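Putative transcriptional regulator (Bacillus cytotoxicus NVH 391-98, PDB 3K4H) probably regulates transcription as a LacI-type sensor protein, binding a glycan of alpha-1,4-linked glucose units in a pocket of its periplasmic-binding-protein-like fold. Local coordinates at residues A[73-78]-A[83-88]; A[9-14]-A[256-261]; A[21-26]-A[30-35]. One frame throughout, in Å; residues are numbered along the deposited sequence.

Contact 1 of 3, residues A[73-78]-A[83-88]; sequences IILLYS and RIIQYL. With GLC (alpha-D-glucopyranose), chain C.
Apolar side chains do most of the work where I73 and L75, on one face of the strand, meet I84, I85 and L88. The terminal methyl CD1 of I73 lies 3.7 Å from CD2 of L88. L75 spreads its two methyls over two successive helix residues: CD1 comes 3.5 Å from CG1 of I85, while CD2 faces CG2 of I84 at 4.0 Å. These pairs cross obliquely. The axes of strand 73-75 and helix 83-88 run roughly antiparallel (151°), 11.1 Å apart at their closest, so I73 lies opposite L88 and L75, two residues on, opposite I84 and I85 about a turn earlier in the helix.

A second kind of contact is mixed. The hydroxyl of Y77 reaches CG1 of I84 at 3.5 Å, the two side chains at about a right angle. With CG lodged between the backbone N and the carbonyl carbon (chi1 73°), the ring swings beyond the strand end toward the helix, and its OH also makes a weak hydrogen bond to D82, just ahead of the helix.

The polar interactions belong to the loop at the strand's end. There the O2 hydroxyl of the chain C glucose donates a hydrogen bond to the carbonyl O of L76, 2.8 Å away, and I98 O, D112, N113 and N115 also bind this sugar.

Strand 72-75 lies between strands 10-14 and 95-98 of the parallel sheet, and helix 83-90 is the crossover of the beta-alpha-beta unit leading to strand 95-98; helix 54-66 packs beside it on I73 and I84.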
ATOM      1  N   ILE A  73      15.141  -2.045  17.268  1.00 41.24           N
ATOM      2  CA  ILE A  73      14.705  -0.654  17.429  1.00 41.05           C
ATOM      3  C   ILE A  73      13.529  -0.383  16.523  1.00 42.32           C
ATOM      4  O   ILE A  73      13.554  -0.787  15.354  1.00 43.80           O
ATOM      5  CB  ILE A  73      15.831   0.318  17.062  1.00 40.60           C
ATOM      6  CG1 ILE A  73      16.948   0.283  18.113  1.00 24.66           C
ATOM      7  CG2 ILE A  73      15.306   1.708  16.891  1.00 23.60           C
ATOM      8  CD1 ILE A  73      18.144   1.184  17.807  1.00 40.35           C
ATOM      9  N   ILE A  74      12.491   0.275  17.045  1.00 41.78           N
ATOM     10  CA  ILE A  74      11.377   0.727  16.212  1.00 40.94           C
ATOM     11  C   ILE A  74      11.529   2.199  16.042  1.00 42.27           C
ATOM     12  O   ILE A  74      11.646   2.903  17.018  1.00 42.30           O
ATOM     13  CB  ILE A  74      10.033   0.509  16.897  1.00 39.97           C
ATOM     14  CG1 ILE A  74       9.863  -0.931  17.319  1.00 21.15           C
ATOM     15  CG2 ILE A  74       8.888   0.855  15.974  1.00 22.43           C
ATOM     16  CD1 ILE A  74       8.537  -1.228  17.978  1.00 39.38           C
ATOM     17  N   LEU A  75      11.540   2.688  14.815  1.00 44.59           N
ATOM     18  CA  LEU A  75      11.528   4.139  14.598  1.00 46.22           C
ATOM     19  C   LEU A  75      10.080   4.586  14.459  1.00 46.77           C
ATOM     20  O   LEU A  75       9.354   4.093  13.576  1.00 46.85           O
ATOM     21  CB  LEU A  75      12.313   4.486  13.341  1.00 47.61           C
ATOM     22  CG  LEU A  75      13.826   4.616  13.465  1.00 51.94           C
ATOM     23  CD1 LEU A  75      14.470   4.557  12.125  1.00 48.33           C
ATOM     24  CD2 LEU A  75      14.151   5.959  14.080  1.00 48.99           C
ATOM     25  N   LEU A  76       9.640   5.485  15.334  1.00 47.54           N
ATOM     26  CA  LEU A  76       8.225   5.887  15.355  1.00 48.61           C
ATOM     27  C   LEU A  76       7.905   6.958  14.334  1.00 50.81           C
ATOM     28  O   LEU A  76       6.843   7.587  14.373  1.00 51.39           O
ATOM     29  CB  LEU A  76       7.801   6.356  16.736  1.00 47.95           C
ATOM     30  CG  LEU A  76       7.513   5.267  17.753  1.00 45.00           C
ATOM     31  CD1 LEU A  76       7.084   4.070  16.992  1.00 48.44           C
ATOM     32  CD2 LEU A  76       8.742   4.919  18.571  1.00 48.13           C
ATOM     33  N   TYR A  77       8.833   7.166  13.420  1.00 52.35           N
ATOM     34  CA  TYR A  77       8.710   8.232  12.467  1.00 54.69           C
ATOM     35  C   TYR A  77       9.538   7.886  11.219  1.00 56.61           C
ATOM     36  O   TYR A  77      10.322   6.925  11.248  1.00 57.10           O
ATOM     37  CB  TYR A  77       9.203   9.527  13.088  1.00 54.43           C
ATOM     38  CG  TYR A  77      10.692   9.569  13.214  1.00 52.23           C
ATOM     39  CD1 TYR A  77      11.335   8.912  14.254  1.00 54.33           C
ATOM     40  CD2 TYR A  77      11.460  10.247  12.281  1.00 54.47           C
ATOM     41  CE1 TYR A  77      12.708   8.944  14.374  1.00 52.48           C
ATOM     42  CE2 TYR A  77      12.838  10.289  12.383  1.00 52.52           C
ATOM     43  CZ  TYR A  77      13.459   9.634  13.436  1.00 54.42           C
ATOM     44  OH  TYR A  77      14.823   9.659  13.544  1.00 52.08           O
ATOM     45  N   SER A  78       9.344   8.664  10.145  1.00 56.78           N
ATOM     46  CA  SER A  78      10.099   8.498   8.927  1.00 57.22           C
ATOM     47  C   SER A  78      10.453   9.811   8.276  1.00 58.78           C
ATOM     48  O   SER A  78       9.627  10.466   7.635  1.00 58.09           O
ATOM     49  CB  SER A  78       9.367   7.625   7.939  1.00 56.88           C
ATOM     50  OG  SER A  78      10.061   7.650   6.712  1.00 46.55           O
ATOM     51  N   ARG A  83      19.929  10.401   9.682  1.00 52.38           N
ATOM     52  CA  ARG A  83      21.179   9.819  10.109  1.00 51.75           C
ATOM     53  C   ARG A  83      20.881   8.523  10.869  1.00 51.95           C
ATOM     54  O   ARG A  83      21.599   7.531  10.694  1.00 52.42           O
ATOM     55  CB  ARG A  83      21.965  10.742  11.052  1.00 51.15           C
ATOM     56  CG  ARG A  83      22.310  12.109  10.562  1.00 54.05           C
ATOM     57  CD  ARG A  83      22.417  13.035  11.752  1.00 49.94           C
ATOM     58  NE  ARG A  83      23.579  12.688  12.561  1.00 55.32           N
ATOM     59  CZ  ARG A  83      23.873  13.160  13.773  1.00 50.08           C
ATOM     60  NH1 ARG A  83      23.092  14.029  14.395  1.00 55.26           N
ATOM     61  NH2 ARG A  83      24.974  12.744  14.371  1.00 55.57           N
ATOM     62  N   ILE A  84      19.848   8.527  11.724  1.00 50.93           N
ATOM     63  CA  ILE A  84      19.588   7.356  12.570  1.00 50.19           C
ATOM     64  C   ILE A  84      19.557   6.095  11.721  1.00 49.95           C
ATOM     65  O   ILE A  84      20.207   5.100  12.057  1.00 49.37           O
ATOM     66  CB  ILE A  84      18.279   7.447  13.393  1.00 50.35           C
ATOM     67  CG1 ILE A  84      18.164   8.760  14.183  1.00 43.18           C
ATOM     68  CG2 ILE A  84      18.176   6.278  14.357  1.00 43.76           C
ATOM     69  CD1 ILE A  84      18.992   8.816  15.381  1.00 50.61           C
ATOM     70  N   ILE A  85      18.811   6.153  10.615  1.00 50.41           N
ATOM     71  CA  ILE A  85      18.727   5.038   9.675  1.00 50.70           C
ATOM     72  C   ILE A  85      20.065   4.738   9.011  1.00 50.27           C
ATOM     73  O   ILE A  85      20.417   3.562   8.908  1.00 51.26           O
ATOM     74  CB  ILE A  85      17.676   5.255   8.579  1.00 51.84           C
ATOM     75  CG1 ILE A  85      16.286   5.351   9.187  1.00 51.86           C
ATOM     76  CG2 ILE A  85      17.696   4.086   7.549  1.00 51.65           C
ATOM     77  CD1 ILE A  85      15.190   5.528   8.128  1.00 53.06           C
ATOM     78  N   GLN A  86      20.801   5.762   8.555  1.00 48.59           N
ATOM     79  CA  GLN A  86      22.136   5.531   7.973  1.00 47.15           C
ATOM     80  C   GLN A  86      22.970   4.751   8.968  1.00 45.49           C
ATOM     81  O   GLN A  86      23.691   3.833   8.589  1.00 45.99           O
ATOM     82  CB  GLN A  86      22.881   6.826   7.562  1.00 48.11           C
ATOM     83  CG  GLN A  86      22.930   7.166   6.043  1.00 66.59           C
ATOM     84  CD  GLN A  86      23.378   5.996   5.105  1.00 50.63           C
ATOM     85  OE1 GLN A  86      22.573   5.487   4.301  1.00 67.07           O
ATOM     86  NE2 GLN A  86      24.656   5.589   5.197  1.00 66.77           N
ATOM     87  N   TYR A  87      22.841   5.094  10.243  1.00 43.90           N
ATOM     88  CA  TYR A  87      23.638   4.474  11.264  1.00 43.52           C
ATOM     89  C   TYR A  87      23.269   3.021  11.423  1.00 44.26           C
ATOM     90  O   TYR A  87      24.147   2.148  11.381  1.00 44.40           O
ATOM     91  CB  TYR A  87      23.503   5.194  12.607  1.00 43.22           C
ATOM     92  CG  TYR A  87      24.239   4.479  13.720  1.00 46.75           C
ATOM     93  CD1 TYR A  87      23.555   3.649  14.609  1.00 43.14           C
ATOM     94  CD2 TYR A  87      25.631   4.595  13.859  1.00 42.95           C
ATOM     95  CE1 TYR A  87      24.241   2.964  15.624  1.00 47.11           C
ATOM     96  CE2 TYR A  87      26.320   3.923  14.866  1.00 46.59           C
ATOM     97  CZ  TYR A  87      25.623   3.109  15.748  1.00 43.01           C
ATOM     98  OH  TYR A  87      26.282   2.430  16.751  1.00 46.75           O
ATOM     99  N   LEU A  88      21.980   2.765  11.614  1.00 44.88           N
ATOM    100  CA  LEU A  88      21.514   1.423  11.898  1.00 45.60           C
ATOM    101  C   LEU A  88      21.754   0.530  10.701  1.00 46.75           C
ATOM    102  O   LEU A  88      22.108  -0.637  10.863  1.00 46.76           O
ATOM    103  CB  LEU A  88      20.035   1.415  12.291  1.00 45.59           C
ATOM    104  CG  LEU A  88      19.580   2.151  13.558  1.00 46.94           C
ATOM    105  CD1 LEU A  88      18.096   1.977  13.725  1.00 45.27           C
ATOM    106  CD2 LEU A  88      20.311   1.649  14.802  1.00 45.41           C
TER
HETATM  107  C1  GLC C   2       3.267   8.166  12.154  0.80 64.38           C
HETATM  108  C2  GLC C   2       4.674   7.900  11.663  0.80 67.12           C
HETATM  109  C3  GLC C   2       4.651   8.073  10.154  0.80 63.80           C
HETATM  110  C4  GLC C   2       3.638   7.106   9.513  0.80 66.70           C
HETATM  111  C5  GLC C   2       2.281   7.250  10.161  0.80 63.54           C
HETATM  112  C6  GLC C   2       1.370   6.172   9.628  0.80 66.30           C
HETATM  113  O2  GLC C   2       5.543   8.843  12.249  0.80 64.29           O
HETATM  114  O3  GLC C   2       5.981   7.943   9.705  0.80 67.39           O
HETATM  115  O4  GLC C   2       3.362   7.449   8.192  0.80 62.79           O
HETATM  116  O5  GLC C   2       2.379   7.214  11.581  0.80 67.28           O
HETATM  117  O6  GLC C   2       0.431   6.826   8.817  0.80 63.06           O

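Contact 2 of 3, residues A[9-14]-A[256-261]; sequences KTLGLV and KALVDK
Two leucines owe their meeting to complementary first torsions. L11 holds CG anti to its carbonyl carbon (chi1 -61°), whereas L258 carries CG opposite its backbone N (chi1 176°); the two side chains thereby reach toward each other tip to tip, with CD2 of L11 at 3.8 Å from CD2 of L258. V259, the next residue along the helix, brings CG2 3.9 Å from CD1 of L11, the pair crossing at about a right angle. One strand leucine is thus received by two consecutive helix residues, all three buried and purely apolar.

On the neighbouring strand, I74 also touches L258, so the helix rests on more than one strand. Further round the same helix the surface turns polar and meets the other subunit: outside this contact, K256 forms an intersubunit salt bridge with D260 of the second subunit.

Helices pack on both faces of this sheet: L13 leans on helix 27-41 and V14 on helix 54-66. Helix 247-264, from late in the chain, completes the layer over L11, a helix-sheet-helix sandwich of the kind found in the lobes of periplasmic-binding-protein-like folds.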
ATOM      1  N   LYS A   9      16.060  -9.003  25.851  1.00 66.42           N
ATOM      2  CA  LYS A   9      15.103  -8.548  24.919  1.00 62.63           C
ATOM      3  C   LYS A   9      14.485  -7.304  25.407  1.00 59.12           C
ATOM      4  O   LYS A   9      13.678  -7.305  26.288  1.00 59.11           O
ATOM      5  CB  LYS A   9      14.027  -9.577  24.865  1.00 62.26           C
ATOM      6  CG  LYS A   9      14.261 -10.688  25.775  1.00 58.42           C
ATOM      7  CD  LYS A   9      14.072 -11.943  25.045  1.00 61.30           C
ATOM      8  CE  LYS A   9      12.740 -12.503  25.354  1.00 58.75           C
ATOM      9  NZ  LYS A   9      12.324 -13.576  24.457  1.00 60.52           N
ATOM     10  N   THR A  10      14.805  -6.239  24.729  1.00 55.88           N
ATOM     11  CA  THR A  10      14.225  -4.997  25.013  1.00 53.26           C
ATOM     12  C   THR A  10      14.194  -4.445  23.662  1.00 51.24           C
ATOM     13  O   THR A  10      15.035  -4.748  22.892  1.00 50.93           O
ATOM     14  CB  THR A  10      15.125  -4.237  25.895  1.00 53.19           C
ATOM     15  OG1 THR A  10      15.509  -5.086  26.958  1.00 48.47           O
ATOM     16  CG2 THR A  10      14.425  -3.133  26.479  1.00 48.28           C
ATOM     17  N   LEU A  11      13.241  -3.592  23.387  1.00 49.89           N
ATOM     18  CA  LEU A  11      13.134  -2.972  22.108  1.00 47.82           C
ATOM     19  C   LEU A  11      13.279  -1.531  22.337  1.00 47.65           C
ATOM     20  O   LEU A  11      12.833  -1.021  23.299  1.00 48.18           O
ATOM     21  CB  LEU A  11      11.784  -3.234  21.528  1.00 46.34           C
ATOM     22  CG  LEU A  11      11.649  -4.715  21.371  1.00 55.49           C
ATOM     23  CD1 LEU A  11      10.415  -5.052  20.677  1.00 45.52           C
ATOM     24  CD2 LEU A  11      12.808  -5.141  20.601  1.00 45.90           C
ATOM     25  N   GLY A  12      13.942  -0.878  21.432  1.00 46.90           N
ATOM     26  CA  GLY A  12      14.162   0.533  21.530  1.00 46.20           C
ATOM     27  C   GLY A  12      13.170   1.301  20.706  1.00 46.06           C
ATOM     28  O   GLY A  12      12.763   0.877  19.613  1.00 45.68           O
ATOM     29  N   LEU A  13      12.784   2.452  21.237  1.00 46.19           N
ATOM     30  CA  LEU A  13      11.859   3.302  20.545  1.00 45.69           C
ATOM     31  C   LEU A  13      12.565   4.594  20.266  1.00 46.61           C
ATOM     32  O   LEU A  13      13.243   5.129  21.147  1.00 47.15           O
ATOM     33  CB  LEU A  13      10.627   3.546  21.399  1.00 44.56           C
ATOM     34  CG  LEU A  13       9.933   2.346  22.015  1.00 40.38           C
ATOM     35  CD1 LEU A  13       8.752   2.834  22.827  1.00 44.94           C
ATOM     36  CD2 LEU A  13       9.488   1.303  20.968  1.00 44.69           C
ATOM     37  N   VAL A  14      12.418   5.094  19.047  1.00 47.10           N
ATOM     38  CA  VAL A  14      12.994   6.371  18.703  1.00 48.76           C
ATOM     39  C   VAL A  14      11.917   7.315  18.211  1.00 51.87           C
ATOM     40  O   VAL A  14      11.153   7.003  17.291  1.00 50.59           O
ATOM     41  CB  VAL A  14      14.127   6.230  17.676  1.00 48.45           C
ATOM     42  CG1 VAL A  14      14.729   7.571  17.349  1.00 40.30           C
ATOM     43  CG2 VAL A  14      15.198   5.315  18.203  1.00 40.89           C
ATOM     44  N   LYS A 256       5.635  -6.590  16.184  1.00 40.18           N
ATOM     45  CA  LYS A 256       5.565  -7.971  15.717  1.00 39.80           C
ATOM     46  C   LYS A 256       6.530  -8.184  14.556  1.00 40.27           C
ATOM     47  O   LYS A 256       7.156  -9.224  14.450  1.00 39.56           O
ATOM     48  CB  LYS A 256       4.140  -8.295  15.293  1.00 39.08           C
ATOM     49  CG  LYS A 256       3.881  -9.712  14.897  1.00 37.57           C
ATOM     50  CD  LYS A 256       2.489  -9.843  14.399  1.00 38.24           C
ATOM     51  CE  LYS A 256       2.009 -11.201  14.730  1.00 37.88           C
ATOM     52  NZ  LYS A 256       0.655 -11.354  14.192  1.00 39.58           N
ATOM     53  N   ALA A 257       6.662  -7.174  13.703  1.00 41.39           N
ATOM     54  CA  ALA A 257       7.593  -7.250  12.581  1.00 41.77           C
ATOM     55  C   ALA A 257       9.042  -7.202  13.059  1.00 42.07           C
ATOM     56  O   ALA A 257       9.884  -7.893  12.512  1.00 42.07           O
ATOM     57  CB  ALA A 257       7.318  -6.143  11.557  1.00 41.23           C
ATOM     58  N   LEU A 258       9.320  -6.398  14.082  1.00 42.56           N
ATOM     59  CA  LEU A 258      10.686  -6.226  14.573  1.00 43.42           C
ATOM     60  C   LEU A 258      11.186  -7.476  15.277  1.00 45.71           C
ATOM     61  O   LEU A 258      12.299  -7.917  15.031  1.00 45.61           O
ATOM     62  CB  LEU A 258      10.795  -5.021  15.500  1.00 42.37           C
ATOM     63  CG  LEU A 258      12.157  -4.804  16.157  1.00 47.90           C
ATOM     64  CD1 LEU A 258      13.282  -4.638  15.116  1.00 42.53           C
ATOM     65  CD2 LEU A 258      12.133  -3.638  17.140  1.00 41.67           C
ATOM     66  N   VAL A 259      10.357  -8.040  16.149  1.00 47.83           N
ATOM     67  CA  VAL A 259      10.737  -9.213  16.919  1.00 49.81           C
ATOM     68  C   VAL A 259      10.987 -10.367  15.962  1.00 51.93           C
ATOM     69  O   VAL A 259      11.924 -11.145  16.133  1.00 52.34           O
ATOM     70  CB  VAL A 259       9.661  -9.560  17.983  1.00 49.92           C
ATOM     71  CG1 VAL A 259       9.857 -10.935  18.572  1.00 44.40           C
ATOM     72  CG2 VAL A 259       9.704  -8.540  19.099  1.00 45.72           C
ATOM     73  N   ASP A 260      10.168 -10.458  14.927  1.00 53.53           N
ATOM     74  CA  ASP A 260      10.355 -11.488  13.917  1.00 54.46           C
ATOM     75  C   ASP A 260      11.738 -11.282  13.294  1.00 54.33           C
ATOM     76  O   ASP A 260      12.559 -12.188  13.261  1.00 53.75           O
ATOM     77  CB  ASP A 260       9.237 -11.419  12.881  1.00 55.31           C
ATOM     78  CG  ASP A 260       9.400 -12.423  11.778  1.00 62.91           C
ATOM     79  OD1 ASP A 260       9.499 -13.649  12.043  1.00 56.87           O
ATOM     80  OD2 ASP A 260       9.423 -11.974  10.620  1.00 56.63           O
ATOM     81  N   LYS A 261      12.005 -10.056  12.868  1.00 54.88           N
ATOM     82  CA  LYS A 261      13.296  -9.683  12.303  1.00 54.74           C
ATOM     83  C   LYS A 261      14.440 -10.006  13.250  1.00 54.99           C
ATOM     84  O   LYS A 261      15.490 -10.461  12.809  1.00 55.14           O
ATOM     85  CB  LYS A 261      13.298  -8.198  11.979  1.00 54.57           C
ATOM     86  CG  LYS A 261      14.490  -7.726  11.176  1.00 64.05           C
ATOM     87  CD  LYS A 261      14.140  -6.456  10.385  1.00 55.40           C
ATOM     88  CE  LYS A 261      15.338  -5.979   9.608  1.00 63.64           C
ATOM     89  NZ  LYS A 261      14.931  -5.539   8.262  1.00 56.33           N
TER

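Contact 3 of 3, residues A[21-26]-A[30-35]; sequences KAFQNP and EVIRGI. With GLC (alpha-D-glucopyranose), chain B.
F23 and I32 bury similar amounts of surface against each other, and theirs is the side-chain contact that joins the turn to the helix. The methyl CD1 of I32 approaches the phenyl ring obliquely, 3.6 Å from CE2 of F23 and 3.7 Å from CZ of the same ring. The side chains cross at about a right angle. In I32, CG1 lies anti to the carbonyl carbon (chi1 -70°) and the chain then extends, which carries CD1 out from the helix to the ring. I32 also packs on L13 and M15, so its side chain links the exposed ring to residues of the first strand and the loop after it.

P26 is the third main contributor, and it meets the helix through its backbone. Its carbonyl O lies 3.7 Å from the backbone N of E30 and 3.8 Å from CB of the same residue. E30 bends away from this point at chi2 (68°) and forms a salt bridge with R33 one turn on, OE2 of E30 being 2.6 Å from NH1 of R33. The carboxylate comes in the plane of the guanidinium, at its edge. The same glutamate lies against I247 and Y248 of helix 247-264.

A type I turn from A22 to N25, with F23 inside it, redirects the chain just ahead of P26. OD1 of N25 caps the backbone N of F27 at the start of helix 27-41, while ND2 is hydrogen-bonded to OD1 of D200, which itself binds the chain B glucose; ND2 of N25 stands 3.7 Å from C1 of that sugar. The arrangement is thus a capped helix start following a beta turn, with N25 lining the glycan pocket, consistent with the ligand-sensing site of a LacI-type regulator.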
ATOM      1  N   LYS A  21       8.066  16.425  23.873  1.00 69.54           N
ATOM      2  CA  LYS A  21       7.250  16.925  22.762  1.00 68.42           C
ATOM      3  C   LYS A  21       6.342  15.792  22.246  1.00 66.88           C
ATOM      4  O   LYS A  21       5.153  16.001  22.017  1.00 67.17           O
ATOM      5  CB  LYS A  21       8.110  17.536  21.638  1.00 68.99           C
ATOM      6  CG  LYS A  21       7.355  18.422  20.594  1.00 87.29           C
ATOM      7  CD  LYS A  21       6.271  17.689  19.710  1.00 70.51           C
ATOM      8  CE  LYS A  21       6.873  16.701  18.656  1.00 87.82           C
ATOM      9  NZ  LYS A  21       5.872  15.820  17.940  1.00 71.02           N
ATOM     10  N   ALA A  22       6.891  14.591  22.094  1.00 64.94           N
ATOM     11  CA  ALA A  22       6.124  13.477  21.537  1.00 63.19           C
ATOM     12  C   ALA A  22       4.846  13.148  22.314  1.00 61.91           C
ATOM     13  O   ALA A  22       3.818  12.857  21.728  1.00 62.55           O
ATOM     14  CB  ALA A  22       6.995  12.249  21.435  1.00 63.02           C
ATOM     15  N   PHE A  23       4.915  13.199  23.636  1.00 59.86           N
ATOM     16  CA  PHE A  23       3.837  12.734  24.475  1.00 57.36           C
ATOM     17  C   PHE A  23       2.745  13.765  24.593  1.00 55.55           C
ATOM     18  O   PHE A  23       1.719  13.538  25.228  1.00 55.73           O
ATOM     19  CB  PHE A  23       4.399  12.344  25.840  1.00 57.63           C
ATOM     20  CG  PHE A  23       4.891  10.917  25.900  1.00 70.09           C
ATOM     21  CD1 PHE A  23       4.810  10.187  27.070  1.00 57.89           C
ATOM     22  CD2 PHE A  23       5.402  10.289  24.768  1.00 57.66           C
ATOM     23  CE1 PHE A  23       5.242   8.858  27.094  1.00 70.28           C
ATOM     24  CE2 PHE A  23       5.829   8.973  24.805  1.00 69.59           C
ATOM     25  CZ  PHE A  23       5.750   8.265  25.951  1.00 57.26           C
ATOM     26  N   GLN A  24       2.968  14.912  23.972  1.00 54.02           N
ATOM     27  CA  GLN A  24       1.972  15.960  23.941  1.00 52.25           C
ATOM     28  C   GLN A  24       1.097  15.695  22.745  1.00 51.35           C
ATOM     29  O   GLN A  24       0.024  16.284  22.605  1.00 52.29           O
ATOM     30  CB  GLN A  24       2.628  17.308  23.776  1.00 51.69           C
ATOM     31  CG  GLN A  24       2.972  17.965  25.029  1.00 55.94           C
ATOM     32  CD  GLN A  24       3.990  19.065  24.824  1.00 53.05           C
ATOM     33  OE1 GLN A  24       4.132  19.958  25.664  1.00 56.79           O
ATOM     34  NE2 GLN A  24       4.717  19.002  23.717  1.00 56.40           N
ATOM     35  N   ASN A  25       1.583  14.834  21.864  1.00 49.39           N
ATOM     36  CA  ASN A  25       0.826  14.444  20.702  1.00 48.32           C
ATOM     37  C   ASN A  25       0.160  13.102  20.943  1.00 47.94           C
ATOM     38  O   ASN A  25       0.843  12.123  21.204  1.00 48.28           O
ATOM     39  CB  ASN A  25       1.714  14.392  19.458  1.00 47.82           C
ATOM     40  CG  ASN A  25       0.911  14.119  18.219  1.00 43.55           C
ATOM     41  OD1 ASN A  25      -0.076  13.399  18.281  1.00 48.51           O
ATOM     42  ND2 ASN A  25       1.294  14.706  17.105  1.00 47.80           N
ATOM     43  N   PRO A  26      -1.180  13.030  20.856  1.00 47.38           N
ATOM     44  CA  PRO A  26      -1.709  11.719  21.308  1.00 46.48           C
ATOM     45  C   PRO A  26      -1.378  10.571  20.374  1.00 46.78           C
ATOM     46  O   PRO A  26      -1.607   9.425  20.747  1.00 47.91           O
ATOM     47  CB  PRO A  26      -3.217  11.933  21.440  1.00 45.55           C
ATOM     48  CG  PRO A  26      -3.509  13.188  20.707  1.00 35.10           C
ATOM     49  CD  PRO A  26      -2.243  14.012  20.574  1.00 46.72           C
ATOM     50  N   GLU A  30      -0.508   6.151  22.015  1.00 40.04           N
ATOM     51  CA  GLU A  30      -1.299   5.106  21.407  1.00 39.50           C
ATOM     52  C   GLU A  30      -0.416   4.125  20.616  1.00 39.27           C
ATOM     53  O   GLU A  30      -0.650   2.914  20.667  1.00 38.18           O
ATOM     54  CB  GLU A  30      -2.379   5.718  20.530  1.00 40.06           C
ATOM     55  CG  GLU A  30      -3.393   4.761  20.007  1.00 63.24           C
ATOM     56  CD  GLU A  30      -4.300   4.198  21.085  1.00 41.44           C
ATOM     57  OE1 GLU A  30      -4.112   4.492  22.300  1.00 63.99           O
ATOM     58  OE2 GLU A  30      -5.214   3.441  20.698  1.00 63.98           O
ATOM     59  N   VAL A  31       0.618   4.633  19.921  1.00 39.71           N
ATOM     60  CA  VAL A  31       1.468   3.733  19.143  1.00 40.10           C
ATOM     61  C   VAL A  31       2.242   2.871  20.097  1.00 40.17           C
ATOM     62  O   VAL A  31       2.362   1.664  19.879  1.00 40.01           O
ATOM     63  CB  VAL A  31       2.365   4.454  18.105  1.00 40.66           C
ATOM     64  CG1 VAL A  31       3.799   4.342  18.442  1.00 56.04           C
ATOM     65  CG2 VAL A  31       2.148   3.852  16.729  1.00 55.50           C
ATOM     66  N   ILE A  32       2.706   3.489  21.188  1.00 40.39           N
ATOM     67  CA  ILE A  32       3.460   2.783  22.192  1.00 41.14           C
ATOM     68  C   ILE A  32       2.573   1.769  22.862  1.00 43.42           C
ATOM     69  O   ILE A  32       3.013   0.680  23.182  1.00 44.92           O
ATOM     70  CB  ILE A  32       4.066   3.727  23.221  1.00 40.85           C
ATOM     71  CG1 ILE A  32       5.184   4.538  22.552  1.00 36.09           C
ATOM     72  CG2 ILE A  32       4.635   2.925  24.376  1.00 34.33           C
ATOM     73  CD1 ILE A  32       5.725   5.693  23.354  1.00 39.81           C
ATOM     74  N   ARG A  33       1.304   2.108  23.039  1.00 43.86           N
ATOM     75  CA  ARG A  33       0.368   1.205  23.664  1.00 43.72           C
ATOM     76  C   ARG A  33       0.186  -0.060  22.814  1.00 43.51           C
ATOM     77  O   ARG A  33      -0.051  -1.143  23.339  1.00 43.25           O
ATOM     78  CB  ARG A  33      -0.944   1.933  23.849  1.00 44.52           C
ATOM     79  CG  ARG A  33      -1.970   1.237  24.707  1.00 56.64           C
ATOM     80  CD  ARG A  33      -3.345   1.867  24.446  1.00 46.07           C
ATOM     81  NE  ARG A  33      -4.327   0.796  24.400  1.00 57.06           N
ATOM     82  CZ  ARG A  33      -5.315   0.709  23.515  1.00 47.51           C
ATOM     83  NH1 ARG A  33      -5.485   1.643  22.578  1.00 56.70           N
ATOM     84  NH2 ARG A  33      -6.129  -0.330  23.578  1.00 56.76           N
ATOM     85  N   GLY A  34       0.298   0.073  21.499  1.00 44.03           N
ATOM     86  CA  GLY A  34       0.194  -1.090  20.612  1.00 44.28           C
ATOM     87  C   GLY A  34       1.507  -1.856  20.670  1.00 44.68           C
ATOM     88  O   GLY A  34       1.537  -3.103  20.666  1.00 44.39           O
ATOM     89  N   ILE A  35       2.599  -1.099  20.736  1.00 44.72           N
ATOM     90  CA  ILE A  35       3.924  -1.685  20.723  1.00 44.47           C
ATOM     91  C   ILE A  35       4.036  -2.611  21.938  1.00 45.02           C
ATOM     92  O   ILE A  35       4.393  -3.796  21.811  1.00 45.88           O
ATOM     93  CB  ILE A  35       5.019  -0.592  20.691  1.00 43.17           C
ATOM     94  CG1 ILE A  35       5.194  -0.088  19.255  1.00 49.49           C
ATOM     95  CG2 ILE A  35       6.325  -1.145  21.168  1.00 49.55           C
ATOM     96  CD1 ILE A  35       5.786   1.295  19.125  1.00 41.65           C
TER
HETATM   97  C1  GLC B   1       1.520  12.759  14.025  0.80 67.14           C
HETATM   98  C2  GLC B   1       2.876  12.165  14.367  0.80 65.21           C
HETATM   99  C3  GLC B   1       3.450  11.469  13.154  0.80 67.30           C
HETATM  100  C4  GLC B   1       2.466  10.369  12.801  0.80 65.06           C
HETATM  101  C5  GLC B   1       1.164  11.009  12.317  0.80 67.42           C
HETATM  102  C6  GLC B   1       0.107   9.925  12.035  0.80 65.26           C
HETATM  103  O1  GLC B   1       1.713  13.926  13.267  0.80 65.50           O
HETATM  104  O2  GLC B   1       3.750  13.195  14.760  0.80 67.57           O
HETATM  105  O3  GLC B   1       4.747  10.985  13.445  0.80 65.33           O
HETATM  106  O4  GLC B   1       2.970   9.512  11.800  0.80 67.28           O
HETATM  107  O5  GLC B   1       0.655  11.906  13.289  0.80 65.29           O
HETATM  108  O6  GLC B   1      -0.811  10.308  11.037  0.80 67.43           O

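How the contacts relate
Strand 10-14 opens contact 2 at the very start of the chain, and helix 247-264 closes it some 240 residues later; both other contacts fall within that long loop. Contact 3 comes first, a short closure from the turn after helix 19-22 onto helix 27-41. Contact 1 follows in series, another short closure, from strand 72-75 onto helix 83-90. Contacts 1 and 2 share the parallel sheet, where I74 N lies 2.7 Å from G12 O. L76 packs on V31 and I35, and L13 on I32 and I35, which joins contact 3 to both. Contacts 1 and 3 also approach different units of the same alpha-1,4-linked sugar.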